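Local coordinates for protein mannitol dehydrogenase (Pseudomonas fluorescens, PDB 1LJ8) that binds NAD and probably catalyses the NAD-dependent interconversion of mannitol and fructose, as a long-chain mannitol 2-dehydrogenase, at residues A[181-186]-A[220-225]; A[118-123]-A[173-178]; A[224-229]-A[265-270]; A[27-32]-A[56-61]. All coordinates share one frame; numbering follows the deposited sequence.

Contact 1: residues A[181-186]-A[220-225]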
loop_
_atom_site.group_PDB
_atom_site.type_symbol
_atom_site.label_atom_id
_atom_site.label_comp_id
_atom_site.label_asym_id
_atom_site.label_seq_id
_atom_site.Cartn_x
_atom_site.Cartn_y
_atom_site.Cartn_z
ATOM N N ILE A 181 11.360 19.502 -22.572
ATOM C CA ILE A 181 10.283 18.504 -22.459
ATOM C C ILE A 181 9.433 18.859 -21.225
ATOM O O ILE A 181 9.979 19.160 -20.161
ATOM C CB ILE A 181 10.921 17.091 -22.326
ATOM C CG1 ILE A 181 11.586 16.724 -23.682
ATOM C CG2 ILE A 181 9.882 16.047 -21.920
ATOM C CD1 ILE A 181 12.374 15.399 -23.660
ATOM N N PRO A 182 8.093 18.857 -21.362
ATOM C CA PRO A 182 7.252 19.198 -20.200
ATOM C C PRO A 182 7.318 18.172 -19.076
ATOM O O PRO A 182 7.653 17.004 -19.295
ATOM C CB PRO A 182 5.840 19.306 -20.766
ATOM C CG PRO A 182 5.871 18.602 -22.037
ATOM C CD PRO A 182 7.295 18.632 -22.571
ATOM N N ALA A 183 6.981 18.628 -17.885
ATOM C CA ALA A 183 6.966 17.773 -16.704
ATOM C C ALA A 183 5.940 16.649 -16.853
ATOM O O ALA A 183 5.028 16.715 -17.685
ATOM C CB ALA A 183 6.584 18.612 -15.474
ATOM N N PHE A 184 6.111 15.608 -16.048
ATOM C CA PHE A 184 5.111 14.531 -15.969
ATOM C C PHE A 184 4.320 14.777 -14.654
ATOM O O PHE A 184 4.704 15.605 -13.846
ATOM C CB PHE A 184 5.782 13.151 -15.901
ATOM C CG PHE A 184 7.019 13.100 -15.031
ATOM C CD1 PHE A 184 6.942 13.243 -13.639
ATOM C CD2 PHE A 184 8.263 12.834 -15.624
ATOM C CE1 PHE A 184 8.071 13.113 -12.836
ATOM C CE2 PHE A 184 9.405 12.707 -14.834
ATOM C CZ PHE A 184 9.304 12.842 -13.446
ATOM N N THR A 185 3.184 14.106 -14.484
ATOM C CA THR A 185 2.413 14.161 -13.248
ATOM C C THR A 185 3.011 13.044 -12.378
ATOM O O THR A 185 3.456 12.006 -12.905
ATOM C CB THR A 185 0.923 13.780 -13.518
ATOM O OG1 THR A 185 0.327 14.753 -14.382
ATOM C CG2 THR A 185 0.126 13.692 -12.217
ATOM N N VAL A 186 3.067 13.251 -11.074
ATOM C CA VAL A 186 3.515 12.197 -10.150
ATOM C C VAL A 186 2.228 11.748 -9.444
ATOM O O VAL A 186 1.561 12.526 -8.741
ATOM C CB VAL A 186 4.532 12.668 -9.123
ATOM C CG1 VAL A 186 5.014 11.432 -8.292
ATOM C CG2 VAL A 186 5.765 13.219 -9.843
ATOM N N ALA A 220 5.704 24.743 -9.597
ATOM C CA ALA A 220 4.877 25.324 -10.645
ATOM C C ALA A 220 4.529 24.438 -11.850
ATOM O O ALA A 220 3.587 24.739 -12.576
ATOM C CB ALA A 220 5.543 26.636 -11.155
ATOM N N HIS A 221 5.249 23.338 -12.069
ATOM C CA HIS A 221 4.998 22.539 -13.272
ATOM C C HIS A 221 4.532 21.091 -13.070
ATOM O O HIS A 221 4.036 20.459 -14.007
ATOM C CB HIS A 221 6.275 22.514 -14.152
ATOM C CG HIS A 221 6.691 23.880 -14.630
ATOM N ND1 HIS A 221 6.326 24.392 -15.858
ATOM C CD2 HIS A 221 7.405 24.858 -14.017
ATOM C CE1 HIS A 221 6.801 25.623 -15.982
ATOM N NE2 HIS A 221 7.458 25.930 -14.881
ATOM N N VAL A 222 4.709 20.566 -11.867
ATOM C CA VAL A 222 4.311 19.169 -11.606
ATOM C C VAL A 222 3.016 19.117 -10.751
ATOM O O VAL A 222 2.848 19.928 -9.828
ATOM C CB VAL A 222 5.460 18.447 -10.834
ATOM C CG1 VAL A 222 5.084 16.982 -10.570
ATOM C CG2 VAL A 222 6.762 18.488 -11.667
ATOM N N SER A 223 2.089 18.222 -11.087
ATOM C CA SER A 223 0.858 18.040 -10.293
ATOM C C SER A 223 0.991 16.705 -9.495
ATOM O O SER A 223 1.732 15.785 -9.884
ATOM C CB SER A 223 -0.378 17.990 -11.196
ATOM O OG SER A 223 -0.188 17.042 -12.220
ATOM N N PHE A 224 0.246 16.622 -8.393
ATOM C CA PHE A 224 0.331 15.520 -7.436
ATOM C C PHE A 224 -1.086 15.192 -6.983
ATOM O O PHE A 224 -1.473 15.517 -5.870
ATOM C CB PHE A 224 1.151 15.984 -6.224
ATOM C CG PHE A 224 2.549 16.451 -6.583
ATOM C CD1 PHE A 224 2.803 17.796 -6.877
ATOM C CD2 PHE A 224 3.614 15.543 -6.577
ATOM C CE1 PHE A 224 4.116 18.255 -7.156
ATOM C CE2 PHE A 224 4.967 15.979 -6.854
ATOM C CZ PHE A 224 5.198 17.354 -7.143
ATOM N N PRO A 225 -1.861 14.544 -7.860
ATOM C CA PRO A 225 -3.246 14.210 -7.496
ATOM C C PRO A 225 -3.386 13.292 -6.289
ATOM O O PRO A 225 -2.598 12.362 -6.101
ATOM C CB PRO A 225 -3.813 13.578 -8.790
ATOM C CG PRO A 225 -2.560 12.922 -9.417
ATOM C CD PRO A 225 -1.492 14.026 -9.183
HETATM O O HOH W 1 0.125 11.952 -6.356
#
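V222 fits with both of its methyls against the residues that lead into and begin strand 185-188. V222 CG1 meets CG2 of V186 at 3.9 Å, and V222 CG2 faces CB of A183 at 3.8 Å. CG1 of V222 lies anti to the backbone N (chi1 -179°), which turns it toward V186 and the carbonyl O of F184. That oxygen is buried and has no polar partner in the model. V186 CB lies 3.9 Å from CD2 of F224, the two side chains side by side and pointing the same way. The tight spot is at P225, whose CD presses on CG2 of T185 at 3.5 Å, closer than usual for two carbons. The other end is looser: H221 is exposed and touches A183 mainly through its backbone O and CB. With alanine at V222, V186 CG2 and A183 CB would probably face a gap where the two methyls sit. One backbone bond joins the segments, V186 N to S223 O at 3.1 Å, nearly straight at the hydrogen (165°). A water bridges V186 O and P225 O. The hydroxyls of T185 and S223 are held from outside, by V271 N and K269 O. The segments run roughly the same way. Strand 185-188 is an outermost strand of the large Rossmann sheet, and the loop after helix 212-221 covers its rim. Bound NAD is about 11 Å from the V186 side chain. The chemistry is mostly apolar, so the loop is held on the sheet edge by close fit more than by hydrogen bonds.

Contact 2: residues A[118-123]-A[173-178]; sequences KLASPE and LTQRRA
The guanidinium of R176 reaches the last turn of helix 112-119 and the loop after it, in the Rossmann domain. The carbonyl of L119 lies at its edge, near its plane. The carbonyls of S121 and P122 approach obliquely. R176 NH1 donates to L119 O at 2.9 Å, the N-H...O angle being 139°. The same R176 NH1 also donates to S121 O at 2.9 Å, a weak bond. The arm is bent at chi3 (83°), and this turn brings NH1 to the carbonyls of L119 and S121. Before the bend, R176 CG packs on A120 CA at 3.5 Å. A120 CB lies 3.7 Å from R176 CG and also against the Q175 side chain, its CB, CG and amide. Q175 lies along A120 with an extended chain, and its amide is held by D117 and Q113 of helix 112-119. R176 has other ties too: NE donates to P182 O, while NH2 bonds weakly to I124 O. Replacing R176 with alanine would probably cost L119 O and P182 O the arginine's N-H groups and open a gap over A120 CA. The contact thus joins the C-terminal end of helix 112-119 to helix 165-178, away from the annotated sites. The turn is also closed from within. K118 O accepts from both S121 N and S121 OG, and S121 OG stands 2.9 Å from K118 O.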
loop_
_atom_site.group_PDB
_atom_site.type_symbol
_atom_site.label_atom_id
_atom_site.label_comp_id
_atom_site.label_asym_id
_atom_site.label_seq_id
_atom_site.Cartn_x
_atom_site.Cartn_y
_atom_site.Cartn_z
ATOM N N LYS A 118 14.584 6.987 -19.299
ATOM C CA LYS A 118 13.191 6.518 -19.475
ATOM C C LYS A 118 12.232 7.525 -18.826
ATOM O O LYS A 118 11.247 7.938 -19.441
ATOM C CB LYS A 118 13.020 5.141 -18.800
ATOM C CG LYS A 118 11.550 4.609 -18.823
ATOM C CD LYS A 118 11.002 4.439 -20.252
ATOM C CE LYS A 118 11.683 3.281 -20.995
ATOM N NZ LYS A 118 11.093 3.124 -22.375
ATOM N N LEU A 119 12.514 7.901 -17.585
ATOM C CA LEU A 119 11.656 8.869 -16.875
ATOM C C LEU A 119 11.653 10.252 -17.556
ATOM O O LEU A 119 10.727 11.044 -17.388
ATOM C CB LEU A 119 12.118 9.019 -15.424
ATOM C CG LEU A 119 12.003 7.724 -14.598
ATOM C CD1 LEU A 119 12.764 7.922 -13.257
ATOM C CD2 LEU A 119 10.524 7.365 -14.368
ATOM N N ALA A 120 12.710 10.553 -18.299
ATOM C CA ALA A 120 12.808 11.832 -18.988
ATOM C C ALA A 120 12.350 11.783 -20.450
ATOM O O ALA A 120 12.406 12.806 -21.146
ATOM C CB ALA A 120 14.288 12.375 -18.885
ATOM N N SER A 121 11.876 10.622 -20.918
ATOM C CA SER A 121 11.441 10.505 -22.312
ATOM C C SER A 121 10.087 11.221 -22.470
ATOM O O SER A 121 9.189 11.125 -21.609
ATOM C CB SER A 121 11.400 9.041 -22.785
ATOM O OG SER A 121 10.397 8.265 -22.161
ATOM N N PRO A 122 9.926 11.966 -23.569
ATOM C CA PRO A 122 8.665 12.698 -23.752
ATOM C C PRO A 122 7.374 11.892 -23.723
ATOM O O PRO A 122 6.338 12.432 -23.291
ATOM C CB PRO A 122 8.877 13.479 -25.071
ATOM C CG PRO A 122 9.948 12.679 -25.817
ATOM C CD PRO A 122 10.859 12.151 -24.709
ATOM N N GLU A 123 7.461 10.611 -24.109
ATOM C CA GLU A 123 6.288 9.735 -24.155
ATOM C C GLU A 123 5.799 9.433 -22.745
ATOM O O GLU A 123 4.598 9.154 -22.563
ATOM C CB GLU A 123 6.591 8.389 -24.832
ATOM C CG GLU A 123 7.020 8.489 -26.290
ATOM C CD GLU A 123 8.373 9.156 -26.452
ATOM O OE1 GLU A 123 9.225 9.035 -25.535
ATOM O OE2 GLU A 123 8.585 9.785 -27.520
ATOM N N LEU A 173 13.439 15.136 -14.052
ATOM C CA LEU A 173 12.809 16.430 -14.343
ATOM C C LEU A 173 13.855 17.421 -14.833
ATOM O O LEU A 173 13.585 18.187 -15.741
ATOM C CB LEU A 173 12.079 16.959 -13.112
ATOM C CG LEU A 173 10.786 16.138 -12.795
ATOM C CD1 LEU A 173 10.248 16.555 -11.429
ATOM C CD2 LEU A 173 9.699 16.391 -13.851
ATOM N N THR A 174 15.040 17.384 -14.243
ATOM C CA THR A 174 16.117 18.280 -14.682
ATOM C C THR A 174 16.464 18.024 -16.156
ATOM O O THR A 174 16.585 18.970 -16.963
ATOM C CB THR A 174 17.345 18.077 -13.799
ATOM O OG1 THR A 174 17.009 18.470 -12.460
ATOM C CG2 THR A 174 18.537 18.913 -14.315
ATOM N N GLN A 175 16.598 16.747 -16.515
ATOM C CA GLN A 175 16.900 16.354 -17.900
ATOM C C GLN A 175 15.770 16.773 -18.854
ATOM O O GLN A 175 16.044 17.278 -19.969
ATOM C CB GLN A 175 17.131 14.834 -17.964
ATOM C CG GLN A 175 17.649 14.315 -19.321
ATOM C CD GLN A 175 18.192 12.903 -19.216
ATOM O OE1 GLN A 175 19.108 12.644 -18.429
ATOM N NE2 GLN A 175 17.651 11.982 -20.016
ATOM N N ARG A 176 14.507 16.562 -18.455
ATOM C CA ARG A 176 13.395 16.986 -19.304
ATOM C C ARG A 176 13.457 18.500 -19.553
ATOM O O ARG A 176 13.312 18.957 -20.705
ATOM C CB ARG A 176 12.006 16.630 -18.696
ATOM C CG ARG A 176 11.759 15.109 -18.632
ATOM C CD ARG A 176 10.489 14.779 -17.812
ATOM N NE ARG A 176 9.253 14.895 -18.599
ATOM C CZ ARG A 176 8.644 13.889 -19.216
ATOM N NH1 ARG A 176 9.124 12.650 -19.146
ATOM N NH2 ARG A 176 7.576 14.123 -19.957
ATOM N N ARG A 177 13.679 19.263 -18.488
ATOM C CA ARG A 177 13.765 20.728 -18.611
ATOM C C ARG A 177 14.846 21.171 -19.598
ATOM O O ARG A 177 14.630 22.076 -20.411
ATOM C CB ARG A 177 14.076 21.362 -17.276
ATOM C CG ARG A 177 13.029 21.174 -16.252
ATOM C CD ARG A 177 13.438 21.956 -15.030
ATOM N NE ARG A 177 13.514 23.396 -15.307
ATOM C CZ ARG A 177 14.063 24.277 -14.480
ATOM N NH1 ARG A 177 14.612 23.867 -13.331
ATOM N NH2 ARG A 177 13.998 25.581 -14.760
ATOM N N ALA A 178 15.998 20.511 -19.523
ATOM C CA ALA A 178 17.109 20.847 -20.376
ATOM C C ALA A 178 16.798 20.489 -21.822
ATOM O O ALA A 178 17.410 21.035 -22.754
ATOM C CB ALA A 178 18.355 20.129 -19.893
HETATM O O HOH W 2 15.632 12.948 -22.065
#

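Contact 3: residues A[224-229]-A[265-270]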
loop_
_atom_site.group_PDB
_atom_site.type_symbol
_atom_site.label_atom_id
_atom_site.label_comp_id
_atom_site.label_asym_id
_atom_site.label_seq_id
_atom_site.Cartn_x
_atom_site.Cartn_y
_atom_site.Cartn_z
ATOM N N PHE A 224 0.246 16.622 -8.393
ATOM C CA PHE A 224 0.331 15.520 -7.436
ATOM C C PHE A 224 -1.086 15.192 -6.983
ATOM O O PHE A 224 -1.473 15.517 -5.870
ATOM C CB PHE A 224 1.151 15.984 -6.224
ATOM C CG PHE A 224 2.549 16.451 -6.583
ATOM C CD1 PHE A 224 2.803 17.796 -6.877
ATOM C CD2 PHE A 224 3.614 15.543 -6.577
ATOM C CE1 PHE A 224 4.116 18.255 -7.156
ATOM C CE2 PHE A 224 4.967 15.979 -6.854
ATOM C CZ PHE A 224 5.198 17.354 -7.143
ATOM N N PRO A 225 -1.861 14.544 -7.860
ATOM C CA PRO A 225 -3.246 14.210 -7.496
ATOM C C PRO A 225 -3.386 13.292 -6.289
ATOM O O PRO A 225 -2.598 12.362 -6.101
ATOM C CB PRO A 225 -3.813 13.578 -8.790
ATOM C CG PRO A 225 -2.560 12.922 -9.417
ATOM C CD PRO A 225 -1.492 14.026 -9.183
ATOM N N ASN A 226 -4.355 13.586 -5.418
ATOM C CA ASN A 226 -4.604 12.657 -4.342
ATOM C C ASN A 226 -5.543 11.616 -4.918
ATOM O O ASN A 226 -6.228 11.877 -5.902
ATOM C CB ASN A 226 -5.326 13.316 -3.160
ATOM C CG ASN A 226 -4.455 14.351 -2.481
ATOM O OD1 ASN A 226 -3.477 14.013 -1.783
ATOM N ND2 ASN A 226 -4.790 15.624 -2.678
ATOM N N ALA A 227 -5.561 10.442 -4.291
ATOM C CA ALA A 227 -6.463 9.379 -4.735
ATOM C C ALA A 227 -6.849 8.464 -3.605
ATOM O O ALA A 227 -6.149 8.351 -2.610
ATOM C CB ALA A 227 -5.775 8.497 -5.852
HETATM N N MSE A 228 -7.987 7.801 -3.796
HETATM C CA MSE A 228 -8.371 6.739 -2.916
HETATM C C MSE A 228 -8.222 5.496 -3.809
HETATM O O MSE A 228 -8.884 5.413 -4.856
HETATM C CB MSE A 228 -9.825 6.835 -2.529
HETATM C CG MSE A 228 -9.992 5.913 -1.385
HETATM SE SE MSE A 228 -10.921 4.441 -1.979
HETATM C CE MSE A 228 -12.248 5.365 -1.179
ATOM N N VAL A 229 -7.352 4.560 -3.436
ATOM C CA VAL A 229 -7.131 3.365 -4.252
ATOM C C VAL A 229 -7.517 2.171 -3.414
ATOM O O VAL A 229 -7.116 2.070 -2.245
ATOM C CB VAL A 229 -5.647 3.301 -4.712
ATOM C CG1 VAL A 229 -5.365 4.584 -5.583
ATOM C CG2 VAL A 229 -4.690 3.212 -3.504
ATOM N N VAL A 265 -10.754 6.389 -7.002
ATOM C CA VAL A 265 -11.327 7.720 -7.113
ATOM C C VAL A 265 -10.088 8.645 -7.146
ATOM O O VAL A 265 -9.241 8.570 -6.259
ATOM C CB VAL A 265 -12.196 8.071 -5.922
ATOM C CG1 VAL A 265 -12.840 9.470 -6.232
ATOM C CG2 VAL A 265 -13.279 6.990 -5.711
ATOM N N LEU A 266 -9.998 9.462 -8.185
ATOM C CA LEU A 266 -8.838 10.334 -8.430
ATOM C C LEU A 266 -9.221 11.796 -8.546
ATOM O O LEU A 266 -10.311 12.128 -9.010
ATOM C CB LEU A 266 -8.203 10.005 -9.815
ATOM C CG LEU A 266 -6.920 9.266 -10.130
ATOM C CD1 LEU A 266 -6.775 9.023 -11.642
ATOM C CD2 LEU A 266 -5.745 10.038 -9.573
ATOM N N GLU A 267 -8.280 12.660 -8.188
ATOM C CA GLU A 267 -8.456 14.079 -8.436
ATOM C C GLU A 267 -7.899 14.277 -9.863
ATOM O O GLU A 267 -6.821 13.762 -10.195
ATOM C CB GLU A 267 -7.670 14.905 -7.425
ATOM C CG GLU A 267 -8.325 14.823 -6.050
ATOM C CD GLU A 267 -7.526 15.494 -4.976
ATOM O OE1 GLU A 267 -6.325 15.887 -5.217
ATOM O OE2 GLU A 267 -8.115 15.609 -3.887
ATOM N N ASP A 268 -8.622 14.984 -10.719
ATOM C CA ASP A 268 -8.175 15.162 -12.099
ATOM C C ASP A 268 -7.160 16.283 -12.239
ATOM O O ASP A 268 -7.463 17.364 -12.784
ATOM C CB ASP A 268 -9.391 15.428 -12.990
ATOM C CG ASP A 268 -9.146 15.081 -14.455
ATOM O OD1 ASP A 268 -8.000 14.773 -14.856
ATOM O OD2 ASP A 268 -10.124 15.144 -15.226
ATOM N N LYS A 269 -5.941 16.004 -11.780
ATOM C CA LYS A 269 -4.851 16.982 -11.772
ATOM C C LYS A 269 -3.647 16.386 -12.477
ATOM O O LYS A 269 -2.730 15.878 -11.818
ATOM C CB LYS A 269 -4.482 17.303 -10.319
ATOM C CG LYS A 269 -5.569 17.971 -9.505
ATOM C CD LYS A 269 -5.143 18.161 -8.031
ATOM C CE LYS A 269 -6.289 18.730 -7.214
ATOM N NZ LYS A 269 -5.876 18.788 -5.757
ATOM N N PHE A 270 -3.648 16.448 -13.811
ATOM C CA PHE A 270 -2.570 15.857 -14.621
ATOM C C PHE A 270 -2.059 16.951 -15.540
ATOM O O PHE A 270 -2.813 17.477 -16.359
ATOM C CB PHE A 270 -3.123 14.675 -15.430
ATOM C CG PHE A 270 -3.479 13.493 -14.588
ATOM C CD1 PHE A 270 -4.639 13.501 -13.795
ATOM C CD2 PHE A 270 -2.600 12.417 -14.472
ATOM C CE1 PHE A 270 -4.901 12.467 -12.889
ATOM C CE2 PHE A 270 -2.842 11.396 -13.591
ATOM C CZ PHE A 270 -3.998 11.401 -12.773
HETATM O O HOH W 3 -2.858 17.855 -4.838
#
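E267 and N226 meet where two antiparallel strands, 227-230 and 263-266, come together in a small three-stranded mixed sheet. OE1 of E267 takes three donors. N226 N lies 3.0 Å from E267 OE1, above the carboxylate plane. N226 ND2 comes from the syn side, 30° out of that plane. NZ of K269 forms a salt bridge to the same oxygen from the opposite side of the plane. The side chains of N226 and E267 lie side by side, their amide and carboxylate planes 87° apart. CG of N226 sits beside its own backbone N (chi1 -66°), and this lets its amide and its N-H grip the same oxygen. Backbone bonds take over beyond this site. E267 N donates to N226 O. M228 and V265 form a hydrogen-bonded pair, each N bonded to the other's O, and A227 and L266 form a non-hydrogen-bonded pair. Apolar atoms fill in around them. L266 CD2 lies against CB of A227 at 4.0 Å, and CG of P225 meets CZ of F270 at 4.0 Å, crossing at about a right angle. CB of P225 also lies close to E267 O. Farther out, E267 OE2 accepts from V288 N, and N226 OD1 from A197 N at the start of helix 195-210. M228 (selenomethionine) packs on helix 289-313, its side chain about 8 Å from bound NAD. A water bonded to F224 O also accepts a weak bond from NZ of K269, at 3.3 Å.

Contact 4: residues A[27-32]-A[56-61]; sequences QGIAHI and LDWSIC
I29 and I60 carry their CG1 branches anti to the carbonyl carbon (chi1 -62° and -64°), and they lie side by side on one face of the sheet. I29 CB meets I60 CG1 at 4.0 Å. W58 comes in at about a right angle to I29: CG1 of I29 sits at the edge of the indole, 3.8 Å from W58 CE3. Q27 extends along the other side, with its amide against CB of C61. OE1 of Q27 is taken by K118 NZ and its NE2 by S103 OG. These are neighbouring parallel strands of the Rossmann sheet, 27-32 and 59-64, the first two in the chain, joined through helices 36-40 and 42-50 as in the classic beta-alpha-beta crossover. The register slips by one between Q27 and I29, a beta bulge. There S59 O accepts from both G28 N, at 2.9 Å, and I29 N, at 3.2 Å. G28 packs directly against D57 O and the W58 ring. Regular pairing then resumes with C61 N to I29 O and H31 N to C61 O. The side chain of H31 lies about 7 Å from bound NAD. W58 O is buried without a partner in the model. Backbone hydrogen bonding is the main chemistry: by accepting two N-H groups, S59 O carries the pairing through the bulge.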
loop_
_atom_site.group_PDB
_atom_site.type_symbol
_atom_site.label_atom_id
_atom_site.label_comp_id
_atom_site.label_asym_id
_atom_site.label_seq_id
_atom_site.Cartn_x
_atom_site.Cartn_y
_atom_site.Cartn_z
ATOM N N GLN A 27 4.491 3.242 -24.577
ATOM C CA GLN A 27 4.503 3.641 -23.161
ATOM C C GLN A 27 4.167 5.076 -22.863
ATOM O O GLN A 27 4.581 5.988 -23.583
ATOM C CB GLN A 27 5.874 3.333 -22.557
ATOM C CG GLN A 27 6.186 1.826 -22.524
ATOM C CD GLN A 27 7.634 1.547 -22.256
ATOM O OE1 GLN A 27 8.443 2.473 -22.136
ATOM N NE2 GLN A 27 7.982 0.281 -22.171
ATOM N N GLY A 28 3.412 5.263 -21.777
ATOM C CA GLY A 28 3.067 6.604 -21.340
ATOM C C GLY A 28 3.174 6.758 -19.836
ATOM O O GLY A 28 3.124 7.888 -19.310
ATOM N N ILE A 29 3.276 5.630 -19.131
ATOM C CA ILE A 29 3.396 5.663 -17.672
ATOM C C ILE A 29 4.643 4.914 -17.235
ATOM O O ILE A 29 4.921 3.831 -17.779
ATOM C CB ILE A 29 2.171 4.946 -17.031
ATOM C CG1 ILE A 29 0.879 5.690 -17.419
ATOM C CG2 ILE A 29 2.344 4.788 -15.495
ATOM C CD1 ILE A 29 -0.405 4.822 -17.142
ATOM N N ALA A 30 5.402 5.497 -16.295
ATOM C CA ALA A 30 6.528 4.790 -15.682
ATOM C C ALA A 30 6.056 4.542 -14.234
ATOM O O ALA A 30 5.761 5.501 -13.479
ATOM C CB ALA A 30 7.811 5.622 -15.680
ATOM N N HIS A 31 5.986 3.264 -13.854
ATOM C CA HIS A 31 5.525 2.937 -12.506
ATOM C C HIS A 31 6.611 2.462 -11.578
ATOM O O HIS A 31 7.236 1.427 -11.831
ATOM C CB HIS A 31 4.474 1.831 -12.514
ATOM C CG HIS A 31 3.901 1.602 -11.154
ATOM N ND1 HIS A 31 3.000 2.480 -10.589
ATOM C CD2 HIS A 31 4.231 0.712 -10.179
ATOM C CE1 HIS A 31 2.792 2.137 -9.324
ATOM N NE2 HIS A 31 3.533 1.071 -9.050
ATOM N N ILE A 32 6.819 3.197 -10.488
ATOM C CA ILE A 32 7.850 2.798 -9.539
ATOM C C ILE A 32 7.255 1.915 -8.437
ATOM O O ILE A 32 6.352 2.334 -7.677
ATOM C CB ILE A 32 8.533 4.018 -8.909
ATOM C CG1 ILE A 32 9.075 4.927 -10.034
ATOM C CG2 ILE A 32 9.700 3.534 -7.971
ATOM C CD1 ILE A 32 9.757 6.225 -9.491
ATOM N N LEU A 56 -3.930 3.033 -26.201
ATOM C CA LEU A 56 -2.859 2.073 -26.458
ATOM C C LEU A 56 -1.494 2.737 -26.312
ATOM O O LEU A 56 -0.453 2.050 -26.315
ATOM C CB LEU A 56 -2.977 1.480 -27.857
ATOM C CG LEU A 56 -4.299 0.783 -28.180
ATOM C CD1 LEU A 56 -4.251 0.185 -29.588
ATOM C CD2 LEU A 56 -4.539 -0.311 -27.218
ATOM N N ASP A 57 -1.503 4.063 -26.170
ATOM C CA ASP A 57 -0.277 4.814 -25.996
ATOM C C ASP A 57 0.012 5.086 -24.517
ATOM O O ASP A 57 0.882 5.918 -24.167
ATOM C CB ASP A 57 -0.336 6.125 -26.786
ATOM C CG ASP A 57 -1.451 7.034 -26.344
ATOM O OD1 ASP A 57 -2.603 6.559 -26.145
ATOM O OD2 ASP A 57 -1.169 8.245 -26.228
ATOM N N TRP A 58 -0.688 4.345 -23.659
ATOM C CA TRP A 58 -0.505 4.497 -22.206
ATOM C C TRP A 58 0.010 3.214 -21.538
ATOM O O TRP A 58 -0.332 2.889 -20.395
ATOM C CB TRP A 58 -1.817 4.952 -21.552
ATOM C CG TRP A 58 -2.098 6.416 -21.872
ATOM C CD1 TRP A 58 -3.022 6.910 -22.770
ATOM C CD2 TRP A 58 -1.493 7.547 -21.260
ATOM N NE1 TRP A 58 -3.020 8.301 -22.735
ATOM C CE2 TRP A 58 -2.098 8.710 -21.812
ATOM C CE3 TRP A 58 -0.497 7.702 -20.286
ATOM C CZ2 TRP A 58 -1.736 10.028 -21.412
ATOM C CZ3 TRP A 58 -0.132 9.014 -19.886
ATOM C CH2 TRP A 58 -0.762 10.165 -20.456
ATOM N N SER A 59 0.836 2.481 -22.281
ATOM C CA SER A 59 1.455 1.283 -21.717
ATOM C C SER A 59 2.338 1.678 -20.543
ATOM O O SER A 59 2.826 2.800 -20.451
ATOM C CB SER A 59 2.343 0.592 -22.769
ATOM O OG SER A 59 2.843 -0.655 -22.265
ATOM N N ILE A 60 2.562 0.726 -19.642
ATOM C CA ILE A 60 3.363 0.969 -18.454
ATOM C C ILE A 60 4.772 0.381 -18.540
ATOM O O ILE A 60 4.962 -0.774 -18.956
ATOM C CB ILE A 60 2.662 0.317 -17.243
ATOM C CG1 ILE A 60 1.314 1.013 -17.003
ATOM C CG2 ILE A 60 3.556 0.376 -15.959
ATOM C CD1 ILE A 60 0.287 0.028 -16.257
ATOM N N CYS A 61 5.764 1.192 -18.173
ATOM C CA CYS A 61 7.145 0.705 -18.062
ATOM C C CYS A 61 7.370 0.596 -16.545
ATOM O O CYS A 61 7.365 1.616 -15.814
ATOM C CB CYS A 61 8.164 1.707 -18.660
ATOM S SG CYS A 61 9.863 0.988 -18.548
#

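Contacts 1, 3 and 4 are buried, while contact 2 is only partly so and lies farthest from the chain's centre. Contact 4 pairs strands near the middle of the large Rossmann sheet, and contact 1 covers its edge strand. Contact 3 belongs to the small sheet. Contacts 1 and 3 share F224 and P225 and meet again where S223 OG bonds to K269 O. Contact 2 joins contact 1 through R176 NE and P182 O, and contact 4 through K118 NZ and Q27 OE1. Strand bonds dominate contact 4, fit of methyls contact 1, a charged carboxylate with strand pairing contact 3, and arginine binding to carbonyls contact 2.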